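Local coordinates for protein inactive glucansucrase (PDB 5JBD) that belongs to glycosyl hydrolase family 70 and is built around a TIM-type barrel that carries a bound calcium ion, at residues D50-Y55 with T209-S214; T222-A227 with L331-N336; Q449-L454 with M537-G542; F689-A694 with A731-A736. All coordinates share one frame; numbering follows the deposited sequence.

Contact 1 of 4, residues D50-Y55 with T209-S214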
loop_
_atom_site.group_PDB
_atom_site.type_symbol
_atom_site.label_atom_id
_atom_site.label_comp_id
_atom_site.label_asym_id
_atom_site.label_seq_id
_atom_site.Cartn_x
_atom_site.Cartn_y
_atom_site.Cartn_z
ATOM N N ASP A 50 29.983 3.023 5.195
ATOM C CA ASP A 50 30.575 4.115 4.416
ATOM C C ASP A 50 31.646 4.928 5.177
ATOM O O ASP A 50 31.684 6.152 5.095
ATOM C CB ASP A 50 29.455 5.040 3.908
ATOM C CG ASP A 50 28.408 4.299 3.099
ATOM O OD1 ASP A 50 28.759 3.765 2.028
ATOM O OD2 ASP A 50 27.240 4.230 3.532
ATOM N N GLY A 51 32.505 4.232 5.925
ATOM C CA GLY A 51 33.586 4.862 6.723
ATOM C C GLY A 51 33.237 5.158 8.182
ATOM O O GLY A 51 34.132 5.265 9.027
ATOM N N TYR A 52 31.945 5.292 8.485
ATOM C CA TYR A 52 31.488 5.657 9.829
ATOM C C TYR A 52 31.357 4.410 10.692
ATOM O O TYR A 52 31.195 3.308 10.170
ATOM C CB TYR A 52 30.157 6.445 9.741
ATOM C CG TYR A 52 30.342 7.703 8.927
ATOM C CD1 TYR A 52 30.903 8.846 9.507
ATOM C CD2 TYR A 52 30.058 7.724 7.560
ATOM C CE1 TYR A 52 31.138 9.985 8.760
ATOM C CE2 TYR A 52 30.287 8.864 6.801
ATOM C CZ TYR A 52 30.823 9.993 7.407
ATOM O OH TYR A 52 31.055 11.121 6.666
ATOM N N LEU A 53 31.412 4.600 12.006
ATOM C CA LEU A 53 31.289 3.503 12.976
ATOM C C LEU A 53 29.935 3.532 13.682
ATOM O O LEU A 53 29.411 4.607 13.967
ATOM C CB LEU A 53 32.392 3.599 14.032
ATOM C CG LEU A 53 33.858 3.444 13.595
ATOM C CD1 LEU A 53 34.717 3.177 14.820
ATOM C CD2 LEU A 53 34.118 2.414 12.505
ATOM N N SER A 54 29.404 2.345 13.983
ATOM C CA SER A 54 28.193 2.182 14.774
ATOM C C SER A 54 28.520 1.570 16.130
ATOM O O SER A 54 29.251 0.587 16.195
ATOM C CB SER A 54 27.206 1.273 14.034
ATOM O OG SER A 54 26.111 0.947 14.869
ATOM N N TYR A 55 27.940 2.096 17.210
ATOM C CA TYR A 55 28.156 1.531 18.547
ATOM C C TYR A 55 27.748 0.066 18.681
ATOM O O TYR A 55 28.315 -0.642 19.488
ATOM C CB TYR A 55 27.470 2.354 19.644
ATOM C CG TYR A 55 28.184 3.645 19.938
ATOM C CD1 TYR A 55 29.415 3.648 20.609
ATOM C CD2 TYR A 55 27.639 4.872 19.541
ATOM C CE1 TYR A 55 30.084 4.832 20.871
ATOM C CE2 TYR A 55 28.300 6.063 19.806
ATOM C CZ TYR A 55 29.515 6.039 20.466
ATOM O OH TYR A 55 30.174 7.208 20.710
ATOM N N THR A 209 28.220 12.639 3.403
ATOM C CA THR A 209 27.565 11.491 2.761
ATOM C C THR A 209 27.294 11.816 1.291
ATOM O O THR A 209 26.200 11.552 0.786
ATOM C CB THR A 209 26.243 11.133 3.481
ATOM O OG1 THR A 209 25.404 12.289 3.521
ATOM C CG2 THR A 209 26.512 10.647 4.898
ATOM N N SER A 210 28.300 12.375 0.610
ATOM C CA SER A 210 28.097 12.997 -0.703
ATOM C C SER A 210 27.690 12.015 -1.805
ATOM O O SER A 210 27.035 12.413 -2.766
ATOM C CB SER A 210 29.320 13.813 -1.143
ATOM O OG SER A 210 30.472 13.004 -1.271
ATOM N N TYR A 211 28.063 10.747 -1.651
ATOM C CA TYR A 211 27.566 9.647 -2.507
ATOM C C TYR A 211 26.013 9.559 -2.518
ATOM O O TYR A 211 25.431 9.049 -3.470
ATOM C CB TYR A 211 28.188 8.287 -2.089
ATOM C CG TYR A 211 28.073 8.059 -0.596
ATOM C CD1 TYR A 211 26.887 7.599 -0.037
ATOM C CD2 TYR A 211 29.126 8.385 0.267
ATOM C CE1 TYR A 211 26.747 7.450 1.326
ATOM C CE2 TYR A 211 28.987 8.248 1.643
ATOM C CZ TYR A 211 27.790 7.780 2.163
ATOM O OH TYR A 211 27.612 7.616 3.513
ATOM N N ALA A 212 25.355 10.028 -1.456
ATOM C CA ALA A 212 23.867 10.045 -1.374
ATOM C C ALA A 212 23.220 11.395 -1.738
ATOM O O ALA A 212 21.997 11.554 -1.597
ATOM C CB ALA A 212 23.417 9.608 0.018
ATOM N N ASP A 213 24.026 12.355 -2.201
ATOM C CA ASP A 213 23.517 13.651 -2.623
ATOM C C ASP A 213 22.678 13.542 -3.896
ATOM O O ASP A 213 22.849 12.610 -4.697
ATOM C CB ASP A 213 24.649 14.654 -2.877
ATOM C CG ASP A 213 25.341 15.117 -1.601
ATOM O OD1 ASP A 213 24.928 14.720 -0.493
ATOM O OD2 ASP A 213 26.323 15.886 -1.721
ATOM N N SER A 214 21.750 14.488 -4.053
ATOM C CA SER A 214 20.901 14.556 -5.228
ATOM C C SER A 214 20.591 16.014 -5.583
ATOM O O SER A 214 20.435 16.863 -4.706
ATOM C CB SER A 214 19.612 13.760 -4.997
ATOM O OG SER A 214 18.668 13.936 -6.050
#
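Lying against Asp50, the hydroxyl of Tyr211 donates its hydrogen bond to the backbone O of Ala761, and Tyr211 OH also touches Asp50 CB at 3.2 Å. Asp50 OD2 accepts from Ala761 N, so the two side chains take the N-H and the C=O of one residue. Ala761 belongs to strand 758-767 of the six-stranded antiparallel sheet, on which two distant loops thus dock side by side. Asp50 OD2 comes within 3.4 Å of Tyr211 OH without a hydrogen bond between them; their spacing is consistent with both being bonded to the same residue. A chi1 of 49° puts CG of Tyr211 between the backbone N and the carbonyl carbon, folding the ring back so that Thr209 C lies 3.9 Å above the centre of one face. This fold-back is made within the short 3-10 turn 210-212, where Ala212 N bonds to Thr209 O. Over the opposite face comes Asp50 OD1, 4.1 Å above the plane and offset toward the rim, the carboxylate and ring planes being 33° apart. Tyr52 meets the phenol only with its rim: CE2 stands 4.4 Å from Tyr211 OH, which lies near the plane of the Tyr52 ring.

Contact 2 of 4, residues T222-A227 with L331-N336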
loop_
_atom_site.group_PDB
_atom_site.type_symbol
_atom_site.label_atom_id
_atom_site.label_comp_id
_atom_site.label_asym_id
_atom_site.label_seq_id
_atom_site.Cartn_x
_atom_site.Cartn_y
_atom_site.Cartn_z
ATOM N N THR A 222 2.778 16.617 -6.313
ATOM C CA THR A 222 1.712 15.633 -6.288
ATOM C C THR A 222 0.433 16.273 -6.794
ATOM O O THR A 222 0.154 17.432 -6.477
ATOM C CB THR A 222 1.476 15.161 -4.855
ATOM O OG1 THR A 222 1.418 16.297 -3.965
ATOM C CG2 THR A 222 2.638 14.232 -4.417
ATOM N N ILE A 223 -0.317 15.518 -7.595
ATOM C CA ILE A 223 -1.621 15.957 -8.145
ATOM C C ILE A 223 -1.467 17.310 -8.865
ATOM O O ILE A 223 -0.556 17.435 -9.715
ATOM C CB ILE A 223 -2.763 15.923 -7.082
ATOM C CG1 ILE A 223 -2.615 14.744 -6.128
ATOM C CG2 ILE A 223 -4.117 15.819 -7.773
ATOM C CD1 ILE A 223 -3.749 14.616 -5.129
ATOM N N ASN A 224 -2.263 18.334 -8.512
ATOM C CA ASN A 224 -2.152 19.646 -9.159
ATOM C C ASN A 224 -0.915 20.460 -8.771
ATOM O O ASN A 224 -0.668 21.498 -9.377
ATOM C CB ASN A 224 -3.426 20.472 -8.960
ATOM C CG ASN A 224 -4.654 19.780 -9.547
ATOM O OD1 ASN A 224 -4.780 19.676 -10.769
ATOM N ND2 ASN A 224 -5.517 19.251 -8.686
ATOM N N ASN A 225 -0.105 19.991 -7.816
ATOM C CA ASN A 225 1.168 20.669 -7.499
ATOM C C ASN A 225 2.380 20.133 -8.284
ATOM O O ASN A 225 3.523 20.410 -7.924
ATOM C CB ASN A 225 1.452 20.632 -5.997
ATOM C CG ASN A 225 2.405 21.735 -5.557
ATOM O OD1 ASN A 225 2.330 22.867 -6.032
ATOM N ND2 ASN A 225 3.338 21.394 -4.684
ATOM N N GLN A 226 2.130 19.418 -9.379
ATOM C CA GLN A 226 3.203 18.871 -10.229
ATOM C C GLN A 226 4.236 19.937 -10.608
ATOM O O GLN A 226 5.443 19.670 -10.562
ATOM C CB GLN A 226 2.596 18.237 -11.487
ATOM C CG GLN A 226 3.570 17.488 -12.394
ATOM C CD GLN A 226 2.867 16.833 -13.571
ATOM O OE1 GLN A 226 1.663 17.001 -13.751
ATOM N NE2 GLN A 226 3.614 16.098 -14.385
ATOM N N ALA A 227 3.768 21.140 -10.954
ATOM C CA ALA A 227 4.659 22.235 -11.349
ATOM C C ALA A 227 5.142 23.113 -10.178
ATOM O O ALA A 227 5.827 24.087 -10.413
ATOM C CB ALA A 227 3.997 23.087 -12.424
ATOM N N LEU A 331 -6.598 15.024 -13.988
ATOM C CA LEU A 331 -6.760 14.043 -15.053
ATOM C C LEU A 331 -7.532 14.599 -16.266
ATOM O O LEU A 331 -7.134 14.347 -17.411
ATOM C CB LEU A 331 -7.384 12.744 -14.524
ATOM C CG LEU A 331 -6.418 11.936 -13.623
ATOM C CD1 LEU A 331 -7.185 10.882 -12.835
ATOM C CD2 LEU A 331 -5.276 11.292 -14.419
ATOM N N ASN A 332 -8.590 15.365 -16.019
ATOM C CA ASN A 332 -9.332 16.014 -17.117
ATOM C C ASN A 332 -8.452 16.947 -17.956
ATOM O O ASN A 332 -8.472 16.883 -19.184
ATOM C CB ASN A 332 -10.561 16.768 -16.585
ATOM C CG ASN A 332 -11.657 15.840 -16.104
ATOM O OD1 ASN A 332 -11.851 14.745 -16.634
ATOM N ND2 ASN A 332 -12.414 16.296 -15.125
ATOM N N GLU A 333 -7.645 17.768 -17.287
ATOM C CA GLU A 333 -6.681 18.649 -17.966
ATOM C C GLU A 333 -5.664 17.874 -18.823
ATOM O O GLU A 333 -5.211 18.372 -19.841
ATOM C CB GLU A 333 -5.921 19.520 -16.945
ATOM C CG GLU A 333 -6.780 20.594 -16.282
ATOM C CD GLU A 333 -6.071 21.344 -15.153
ATOM O OE1 GLU A 333 -4.916 21.003 -14.795
ATOM O OE2 GLU A 333 -6.675 22.282 -14.608
ATOM N N LYS A 334 -5.318 16.661 -18.389
ATOM C CA LYS A 334 -4.377 15.806 -19.082
ATOM C C LYS A 334 -5.017 14.913 -20.148
ATOM O O LYS A 334 -4.332 14.104 -20.762
ATOM C CB LYS A 334 -3.625 14.935 -18.055
ATOM C CG LYS A 334 -2.745 15.738 -17.120
ATOM C CD LYS A 334 -2.155 14.859 -16.016
ATOM C CE LYS A 334 -1.228 15.648 -15.112
ATOM N NZ LYS A 334 0.008 16.137 -15.795
ATOM N N GLY A 335 -6.318 15.047 -20.373
ATOM C CA GLY A 335 -6.993 14.163 -21.313
ATOM C C GLY A 335 -7.215 12.748 -20.808
ATOM O O GLY A 335 -7.430 11.839 -21.614
ATOM N N ASN A 336 -7.192 12.571 -19.488
ATOM C CA ASN A 336 -7.607 11.338 -18.820
ATOM C C ASN A 336 -6.799 10.097 -19.237
ATOM O O ASN A 336 -7.348 9.141 -19.769
ATOM C CB ASN A 336 -9.116 11.124 -19.012
ATOM C CG ASN A 336 -9.927 12.332 -18.589
ATOM O OD1 ASN A 336 -10.388 13.094 -19.433
ATOM N ND2 ASN A 336 -10.045 12.553 -17.279
HETATM O O HOH W 1 -3.454 21.250 -12.430
#
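Gln226, in the long loop between strands 193-197 and 242-244, and Lys334 reach for each other from opposite directions, and Lys334 NZ donates to Gln226 OE1 over 2.8 Å. The lysine nitrogen lies in the carbonyl plane on a lone pair, with a C=O...N angle of 131°. Separately, a water donates to both Asn224 OD1, at 2.6 Å, and Glu333 OE1, at 2.8 Å, bridging two acceptors that could not bond to each other directly. The next shell fixes the amide: Asp294 forms a salt bridge with Lys334 NZ and also accepts from Gln226 NE2, which has Asp291 as a further partner, while Asn224 ND2 bonds to Gly326 O and Asp233. Extended shape lets Gln226 span the distance, its CG opposite the backbone N (chi1 -173°). Lys334 follows directly on helix 326-333, which ends in a Schellman motif: Gly335 has positive phi, and Asn336 N reaches back to Leu331 O at 2.7 Å. Asn336 ND2 also bonds to Asn332 OD1, tying the turn to the helix. With OE1 turned to NZ and NE2 to carboxylates, this arrangement supports the modelled orientation of the Gln226 amide, and the acidic surroundings probably favour a charged lysine.

Contact 3 of 4, residues Q449-L454 with M537-G542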
loop_
_atom_site.group_PDB
_atom_site.type_symbol
_atom_site.label_atom_id
_atom_site.label_comp_id
_atom_site.label_asym_id
_atom_site.label_seq_id
_atom_site.Cartn_x
_atom_site.Cartn_y
_atom_site.Cartn_z
ATOM N N GLN A 449 -25.680 -1.160 -1.124
ATOM C CA GLN A 449 -24.510 -0.411 -1.554
ATOM C C GLN A 449 -24.070 -0.904 -2.928
ATOM O O GLN A 449 -23.836 -0.089 -3.829
ATOM C CB GLN A 449 -23.367 -0.490 -0.547
ATOM C CG GLN A 449 -23.641 0.300 0.725
ATOM C CD GLN A 449 -22.473 0.321 1.694
ATOM O OE1 GLN A 449 -21.372 0.765 1.351
ATOM N NE2 GLN A 449 -22.711 -0.140 2.925
ATOM N N TYR A 450 -24.004 -2.231 -3.097
ATOM C CA TYR A 450 -23.669 -2.814 -4.405
ATOM C C TYR A 450 -24.724 -2.578 -5.486
ATOM O O TYR A 450 -24.384 -2.419 -6.665
ATOM C CB TYR A 450 -23.356 -4.323 -4.286
ATOM C CG TYR A 450 -21.902 -4.596 -3.996
ATOM C CD1 TYR A 450 -20.954 -4.535 -5.018
ATOM C CD2 TYR A 450 -21.458 -4.887 -2.699
ATOM C CE1 TYR A 450 -19.609 -4.767 -4.762
ATOM C CE2 TYR A 450 -20.110 -5.117 -2.434
ATOM C CZ TYR A 450 -19.189 -5.059 -3.464
ATOM O OH TYR A 450 -17.850 -5.271 -3.225
ATOM N N ALA A 451 -25.999 -2.592 -5.111
ATOM C CA ALA A 451 -27.075 -2.343 -6.081
ATOM C C ALA A 451 -26.958 -0.942 -6.691
ATOM O O ALA A 451 -27.185 -0.770 -7.896
ATOM C CB ALA A 451 -28.435 -2.524 -5.445
ATOM N N ILE A 452 -26.588 0.037 -5.865
ATOM C CA ILE A 452 -26.314 1.392 -6.332
ATOM C C ILE A 452 -25.047 1.416 -7.193
ATOM O O ILE A 452 -25.072 1.906 -8.333
ATOM C CB ILE A 452 -26.190 2.396 -5.141
ATOM C CG1 ILE A 452 -27.533 2.566 -4.407
ATOM C CG2 ILE A 452 -25.628 3.742 -5.595
ATOM C CD1 ILE A 452 -28.621 3.287 -5.196
ATOM N N LEU A 453 -23.945 0.873 -6.653
ATOM C CA LEU A 453 -22.675 0.846 -7.368
ATOM C C LEU A 453 -22.802 0.225 -8.773
ATOM O O LEU A 453 -22.286 0.771 -9.748
ATOM C CB LEU A 453 -21.606 0.078 -6.581
ATOM C CG LEU A 453 -20.173 0.328 -7.102
ATOM C CD1 LEU A 453 -19.574 1.550 -6.434
ATOM C CD2 LEU A 453 -19.279 -0.884 -6.872
ATOM N N LEU A 454 -23.490 -0.900 -8.867
ATOM C CA LEU A 454 -23.548 -1.658 -10.114
ATOM C C LEU A 454 -24.574 -1.154 -11.129
ATOM O O LEU A 454 -24.559 -1.594 -12.280
ATOM C CB LEU A 454 -23.765 -3.137 -9.807
ATOM C CG LEU A 454 -22.581 -3.784 -9.044
ATOM C CD1 LEU A 454 -22.963 -5.161 -8.523
ATOM C CD2 LEU A 454 -21.331 -3.886 -9.911
ATOM N N MET A 537 -33.248 -0.925 -15.873
ATOM C CA MET A 537 -33.341 -1.459 -14.502
ATOM C C MET A 537 -33.896 -0.377 -13.570
ATOM O O MET A 537 -33.679 0.813 -13.788
ATOM C CB MET A 537 -31.944 -1.936 -14.019
ATOM C CG MET A 537 -31.865 -2.479 -12.584
ATOM S SD MET A 537 -30.188 -2.897 -12.021
ATOM C CE MET A 537 -29.989 -4.519 -12.748
ATOM N N ALA A 538 -34.624 -0.814 -12.543
ATOM C CA ALA A 538 -35.000 0.043 -11.418
ATOM C C ALA A 538 -34.413 -0.541 -10.144
ATOM O O ALA A 538 -34.609 -1.718 -9.845
ATOM C CB ALA A 538 -36.512 0.144 -11.303
ATOM N N VAL A 539 -33.684 0.293 -9.408
ATOM C CA VAL A 539 -33.139 -0.046 -8.105
ATOM C C VAL A 539 -33.796 0.857 -7.040
ATOM O O VAL A 539 -33.702 2.080 -7.116
ATOM C CB VAL A 539 -31.614 0.149 -8.103
ATOM C CG1 VAL A 539 -31.030 -0.029 -6.703
ATOM C CG2 VAL A 539 -30.970 -0.817 -9.085
ATOM N N LEU A 540 -34.446 0.237 -6.063
ATOM C CA LEU A 540 -35.133 0.941 -4.970
ATOM C C LEU A 540 -34.346 0.732 -3.695
ATOM O O LEU A 540 -34.174 -0.404 -3.265
ATOM C CB LEU A 540 -36.560 0.415 -4.794
ATOM C CG LEU A 540 -37.652 1.090 -5.612
ATOM C CD1 LEU A 540 -37.302 1.149 -7.087
ATOM C CD2 LEU A 540 -38.989 0.393 -5.401
ATOM N N VAL A 541 -33.891 1.823 -3.083
ATOM C CA VAL A 541 -33.111 1.759 -1.873
ATOM C C VAL A 541 -33.614 2.753 -0.833
ATOM O O VAL A 541 -33.718 3.950 -1.119
ATOM C CB VAL A 541 -31.633 2.048 -2.179
ATOM C CG1 VAL A 541 -30.819 2.115 -0.891
ATOM C CG2 VAL A 541 -31.089 0.985 -3.116
ATOM N N GLY A 542 -33.906 2.244 0.373
ATOM C CA GLY A 542 -34.270 3.064 1.542
ATOM C C GLY A 542 -33.352 2.791 2.718
ATOM O O GLY A 542 -32.826 1.683 2.835
#
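Apolar packing carries the whole of this contact, with Ala451 and Ile452 of helix 446-455 set against Val539 and Val541 of strand 537-542. Ala451 points toward the strand, and its CB meets Val539 CG1 at 3.8 Å. So small a residue allows a close approach: the CA atoms of Ala451 and Val539 are 6.8 Å apart, and the axes of the two short segments come to 9.0 Å. Ile452 works differently: its CB does not face the strand, and the outer part of its chain, CG1 and CD1, comes in. With chi2 at -69°, CD1 swings across to Val541 CG2, 4.0 Å away, while the same methyl touches Val539 CG1 more loosely at 4.4 Å. Val541 offers the branch that stands beside its backbone N, whereas Val539 offers the one opposite its N (chi1 173°).

Hydrogen bonding runs inside each element and none crosses between them. The helix keeps its i to i+4 ladder, as from Leu453 N to Gln449 O, and the strand is paired on its two edges with 510-515 and 612-618. Leu489 of helix 483-496 and Leu613 extend the apolar layer around Ala451. An angle of 143° separates the N-to-C directions, antiparallel in sense but well oblique. This is a barrel helix packed on the face of an antiparallel beta domain, most of whose strands fall between barrel strands 460-464 and 652-654, consistent with the domain organisation of family 70.

Contact 4 of 4, residues F689-A694 with A731-A736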
loop_
_atom_site.group_PDB
_atom_site.type_symbol
_atom_site.label_atom_id
_atom_site.label_comp_id
_atom_site.label_asym_id
_atom_site.label_seq_id
_atom_site.Cartn_x
_atom_site.Cartn_y
_atom_site.Cartn_z
ATOM N N PHE A 689 -9.490 -7.514 -14.477
ATOM C CA PHE A 689 -9.072 -8.281 -13.288
ATOM C C PHE A 689 -7.874 -7.592 -12.652
ATOM O O PHE A 689 -6.774 -7.580 -13.229
ATOM C CB PHE A 689 -8.753 -9.720 -13.714
ATOM C CG PHE A 689 -8.842 -10.744 -12.601
ATOM C CD1 PHE A 689 -7.724 -11.082 -11.865
ATOM C CD2 PHE A 689 -10.042 -11.396 -12.323
ATOM C CE1 PHE A 689 -7.795 -12.028 -10.854
ATOM C CE2 PHE A 689 -10.121 -12.354 -11.315
ATOM C CZ PHE A 689 -8.996 -12.667 -10.581
ATOM N N TRP A 690 -8.083 -6.996 -11.477
ATOM C CA TRP A 690 -7.032 -6.324 -10.725
ATOM C C TRP A 690 -6.315 -7.375 -9.872
ATOM O O TRP A 690 -6.889 -7.946 -8.922
ATOM C CB TRP A 690 -7.609 -5.161 -9.897
ATOM C CG TRP A 690 -6.784 -4.569 -8.794
ATOM C CD1 TRP A 690 -5.441 -4.705 -8.580
ATOM C CD2 TRP A 690 -7.268 -3.739 -7.732
ATOM N NE1 TRP A 690 -5.059 -4.016 -7.456
ATOM C CE2 TRP A 690 -6.159 -3.416 -6.910
ATOM C CE3 TRP A 690 -8.528 -3.237 -7.392
ATOM C CZ2 TRP A 690 -6.279 -2.623 -5.757
ATOM C CZ3 TRP A 690 -8.649 -2.443 -6.255
ATOM C CH2 TRP A 690 -7.529 -2.134 -5.459
ATOM N N MET A 691 -5.052 -7.613 -10.216
ATOM C CA MET A 691 -4.200 -8.560 -9.496
ATOM C C MET A 691 -3.350 -7.849 -8.449
ATOM O O MET A 691 -2.844 -6.746 -8.673
ATOM C CB MET A 691 -3.308 -9.334 -10.466
ATOM C CG MET A 691 -4.115 -10.083 -11.512
ATOM S SD MET A 691 -3.371 -11.575 -12.200
ATOM C CE MET A 691 -3.471 -12.614 -10.747
ATOM N N ALA A 692 -3.195 -8.515 -7.310
ATOM C CA ALA A 692 -2.382 -8.021 -6.212
ATOM C C ALA A 692 -0.974 -7.667 -6.671
ATOM O O ALA A 692 -0.479 -8.252 -7.637
ATOM C CB ALA A 692 -2.313 -9.072 -5.107
ATOM N N PRO A 693 -0.317 -6.725 -5.973
ATOM C CA PRO A 693 1.090 -6.497 -6.281
ATOM C C PRO A 693 1.854 -7.816 -6.097
ATOM O O PRO A 693 1.806 -8.424 -5.025
ATOM C CB PRO A 693 1.518 -5.460 -5.227
ATOM C CG PRO A 693 0.562 -5.662 -4.101
ATOM C CD PRO A 693 -0.734 -5.964 -4.781
ATOM N N ALA A 694 2.520 -8.262 -7.160
ATOM C CA ALA A 694 2.995 -9.634 -7.253
ATOM C C ALA A 694 4.461 -9.796 -6.830
ATOM O O ALA A 694 4.995 -10.895 -6.884
ATOM C CB ALA A 694 2.788 -10.130 -8.674
ATOM N N ALA A 731 1.856 -16.179 -14.978
ATOM C CA ALA A 731 1.745 -16.078 -16.438
ATOM C C ALA A 731 0.667 -16.994 -17.023
ATOM O O ALA A 731 -0.070 -16.587 -17.930
ATOM C CB ALA A 731 3.085 -16.353 -17.103
ATOM N N ASN A 732 0.577 -18.229 -16.516
ATOM C CA ASN A 732 -0.490 -19.146 -16.931
ATOM C C ASN A 732 -1.867 -18.645 -16.499
ATOM O O ASN A 732 -2.829 -18.789 -17.243
ATOM C CB ASN A 732 -0.260 -20.558 -16.379
ATOM C CG ASN A 732 0.788 -21.328 -17.164
ATOM O OD1 ASN A 732 0.947 -21.165 -18.390
ATOM N ND2 ASN A 732 1.507 -22.173 -16.467
ATOM N N THR A 733 -1.942 -18.033 -15.314
ATOM C CA THR A 733 -3.195 -17.455 -14.818
ATOM C C THR A 733 -3.663 -16.288 -15.690
ATOM O O THR A 733 -4.840 -16.215 -16.051
ATOM C CB THR A 733 -3.056 -17.021 -13.343
ATOM O OG1 THR A 733 -2.665 -18.159 -12.565
ATOM C CG2 THR A 733 -4.365 -16.460 -12.800
ATOM N N ILE A 734 -2.735 -15.401 -16.059
ATOM C CA ILE A 734 -3.071 -14.281 -16.950
ATOM C C ILE A 734 -3.610 -14.809 -18.286
ATOM O O ILE A 734 -4.616 -14.301 -18.803
ATOM C CB ILE A 734 -1.876 -13.332 -17.157
ATOM C CG1 ILE A 734 -1.555 -12.619 -15.843
ATOM C CG2 ILE A 734 -2.182 -12.299 -18.245
ATOM C CD1 ILE A 734 -0.214 -11.937 -15.813
ATOM N N ALA A 735 -2.951 -15.832 -18.826
ATOM C CA ALA A 735 -3.373 -16.451 -20.099
ATOM C C ALA A 735 -4.765 -17.068 -19.998
ATOM O O ALA A 735 -5.575 -16.933 -20.921
ATOM C CB ALA A 735 -2.371 -17.495 -20.548
ATOM N N ALA A 736 -5.034 -17.737 -18.874
ATOM C CA ALA A 736 -6.360 -18.315 -18.622
ATOM C C ALA A 736 -7.456 -17.243 -18.555
ATOM O O ALA A 736 -8.528 -17.419 -19.128
ATOM C CB ALA A 736 -6.348 -19.152 -17.347
#
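Met691, on strand 688-691, meets helix 727-739 through its thioether end, which is placed between Thr733 and Ile734. The interaction across the segments is apolar. Met691 SD sits 4.2 Å from Ile734 CG1, and its methyl CE lies 4.5 Å from Thr733 CG2, at the limit of contact. The side chain runs out from the strand and turns at its last bond, chi3 69°, which carries CE off the line of the chain and over to the threonine. Ile734 does not aim its CB at the strand; the outer part of the side chain makes the approach. On the strand side, Met691 CG also lies in the plane of the Phe689 ring, at its edge, so two residues of one strand back each other.

The hydroxyl of Thr733 has its partners away from the methionine. Thr733 OG1 bonds to Glu729 O, one turn back in its own helix, and to Tyr671 O of helix 670-676. With the hydroxyl beside the backbone N (chi1 -57°), CG2 is the branch that meets the terminal methyl of Met691.

In chain order strand 688-691, helix 727-739 and strand 743-748 form a beta-alpha-beta crossover of the parallel barrel, the two strands being neighbours. Met691 and Ile734 both touch Val744 of the second strand, and Tyr671 and Ile674 of helix 670-676 border the same buried layer.

In the fold
Three of the four contacts belong to the barrel or its borders, while contact 1 is remote on the antiparallel sheet. Contacts 1 and 2 draw on one long loop between strands 193-197 and 242-244, yet their centres lie 37 Å apart. In contact 2 the side chain of Gln226 is about 13 Å from the calcium ion, which is bound by Glu237, Asp243, Asn287 and Asn751. Contact 4 sits within the barrel wall, its nearest atoms about 15 Å from contact 2 and about 10 Å from contact 3, where the barrel meets the beta domain. Contacts 1 and 3, with centres 59 Å apart, flank the chain's centre on opposite sides.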